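Local coordinates for latency-associated nuclear antigen (Murid herpesvirus 4, PDB 4BLG), which probably binds DNA through this C-terminal domain, which pairs with a second copy of itself, as expected of the LANA family of gammaherpesvirus nuclear antigens, at residues H32-F37 with S60-S65. Residues are numbered along the deposited sequence; the frame is centred on the assembly and turned at random.
Sequences HPPTHF and SKHVLS
Phe37 and Leu64 form the tight, buried end of this contact. The tip of the phenyl ring, Phe37 CZ, lies 3.6 Å from Leu64 CD1, and the two side chains cross at about a right angle. With CG anti to the carbonyl carbon (chi1 -66°), Phe37 sends its ring back toward Pro34, whose CG rests 3.6 Å above one face, offset toward the rim. His62 O lies near the plane of the Phe37 ring, 4.1 Å from Phe37 CE2 at its edge. Lys61 O points at Pro33, 3.1 Å from Pro33 CA in a CA-H...O contact. No hydrogen bond joins 32-37 to 60-65, so fit and this carbonyl contact carry the pairing. The opposite end is looser. His62 CE1 comes within 3.0 Å of His32 O, but obliquely to the imidazole and without the angle for a hydrogen bond from NE2; the His32 side chain starts off away from 60-65 and is exposed and poorly ordered. Lys61 CG lies 4.1 Å from both His32 N and Pro33 N; the chain bends at chi2 (63°) and leads NZ to a weak hydrogen bond with Pro29 O. Behind is an ST turn, Ser60 OG accepting from His62 N at 3.1 Å. Pro33, Lys61 and Leu64 pack on Val74, Pro75 and Pro72 of the second subunit. Within this LANA1-like DNA-binding domain, the contact joins the loop between helix 24-27 and strand 39-45 to the turn following helix 48-57 and strand 64-70, outermost in the chain's four-stranded antiparallel sheet, with Phe37 also resting on Phe89 of neighbouring strand 84-90.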
# COMPACT_ATOMS: atom_id res chain seq x y z
N HIS A 32 -3.70 -21.94 8.36
CA HIS A 32 -2.33 -21.46 8.21
C HIS A 32 -2.23 -20.37 7.16
O HIS A 32 -2.79 -20.50 6.07
CB HIS A 32 -1.41 -22.61 7.82
CG HIS A 32 -1.28 -23.66 8.87
ND1 HIS A 32 -1.95 -24.87 8.81
CD2 HIS A 32 -0.58 -23.68 10.03
CE1 HIS A 32 -1.65 -25.59 9.87
NE2 HIS A 32 -0.82 -24.89 10.63
N PRO A 33 -1.50 -19.28 7.47
CA PRO A 33 -1.36 -18.25 6.45
C PRO A 33 -0.57 -18.80 5.29
O PRO A 33 0.14 -19.78 5.45
CB PRO A 33 -0.57 -17.15 7.16
CG PRO A 33 0.18 -17.85 8.23
CD PRO A 33 -0.67 -19.01 8.66
N PRO A 34 -0.71 -18.18 4.11
CA PRO A 34 0.08 -18.67 3.00
C PRO A 34 1.55 -18.35 3.24
O PRO A 34 1.88 -17.53 4.11
CB PRO A 34 -0.46 -17.88 1.81
CG PRO A 34 -0.95 -16.60 2.41
CD PRO A 34 -1.45 -16.95 3.78
N THR A 35 2.42 -18.97 2.47
CA THR A 35 3.85 -18.80 2.66
C THR A 35 4.28 -17.41 2.24
O THR A 35 5.12 -16.79 2.89
CB THR A 35 4.63 -19.84 1.87
OG1 THR A 35 4.23 -21.15 2.30
CG2 THR A 35 6.14 -19.67 2.08
N HIS A 36 3.68 -16.92 1.15
CA HIS A 36 3.97 -15.58 0.64
C HIS A 36 2.69 -14.88 0.21
O HIS A 36 1.74 -15.53 -0.23
CB HIS A 36 4.94 -15.64 -0.54
CG HIS A 36 6.27 -16.24 -0.21
ND1 HIS A 36 7.01 -15.85 0.89
CD2 HIS A 36 7.01 -17.18 -0.84
CE1 HIS A 36 8.14 -16.53 0.92
NE2 HIS A 36 8.16 -17.35 -0.11
N PHE A 37 2.68 -13.56 0.33
CA PHE A 37 1.56 -12.74 -0.09
C PHE A 37 1.95 -11.97 -1.34
O PHE A 37 2.59 -10.92 -1.24
CB PHE A 37 1.18 -11.77 1.02
CG PHE A 37 0.64 -12.43 2.25
CD1 PHE A 37 1.50 -12.94 3.21
CD2 PHE A 37 -0.73 -12.56 2.44
CE1 PHE A 37 1.00 -13.56 4.35
CE2 PHE A 37 -1.23 -13.18 3.57
CZ PHE A 37 -0.36 -13.68 4.53
N SER A 60 -8.03 -12.28 8.69
CA SER A 60 -8.14 -13.72 8.92
C SER A 60 -6.75 -14.33 8.78
O SER A 60 -5.74 -13.62 8.74
CB SER A 60 -9.09 -14.37 7.92
OG SER A 60 -8.48 -14.46 6.64
N LYS A 61 -6.70 -15.65 8.69
CA LYS A 61 -5.43 -16.33 8.51
C LYS A 61 -4.90 -16.14 7.09
O LYS A 61 -3.70 -16.27 6.86
CB LYS A 61 -5.59 -17.83 8.80
CG LYS A 61 -4.70 -18.33 9.91
CD LYS A 61 -5.04 -17.67 11.24
CE LYS A 61 -4.28 -18.33 12.37
NZ LYS A 61 -4.77 -17.88 13.70
N HIS A 62 -5.78 -15.83 6.15
CA HIS A 62 -5.37 -15.73 4.75
C HIS A 62 -5.52 -14.32 4.18
O HIS A 62 -5.19 -14.09 3.02
CB HIS A 62 -6.16 -16.72 3.90
CG HIS A 62 -5.83 -18.15 4.19
ND1 HIS A 62 -6.06 -18.74 5.41
CD2 HIS A 62 -5.27 -19.11 3.41
CE1 HIS A 62 -5.67 -20.00 5.37
NE2 HIS A 62 -5.19 -20.25 4.16
N VAL A 63 -6.02 -13.40 4.99
CA VAL A 63 -6.18 -12.01 4.58
C VAL A 63 -5.69 -11.16 5.73
O VAL A 63 -6.20 -11.26 6.83
CB VAL A 63 -7.66 -11.63 4.33
CG1 VAL A 63 -7.74 -10.32 3.56
CG2 VAL A 63 -8.39 -12.73 3.59
N LEU A 64 -4.69 -10.32 5.46
CA LEU A 64 -4.17 -9.43 6.49
C LEU A 64 -4.28 -8.00 6.00
O LEU A 64 -3.85 -7.69 4.89
CB LEU A 64 -2.72 -9.77 6.80
CG LEU A 64 -2.41 -11.26 7.02
CD1 LEU A 64 -0.93 -11.44 7.27
CD2 LEU A 64 -3.21 -11.83 8.17
N SER A 65 -4.84 -7.13 6.83
CA SER A 65 -5.01 -5.74 6.42
C SER A 65 -4.23 -4.77 7.29
O SER A 65 -4.13 -4.92 8.51
CB SER A 65 -6.49 -5.35 6.41
OG SER A 65 -7.20 -6.08 5.43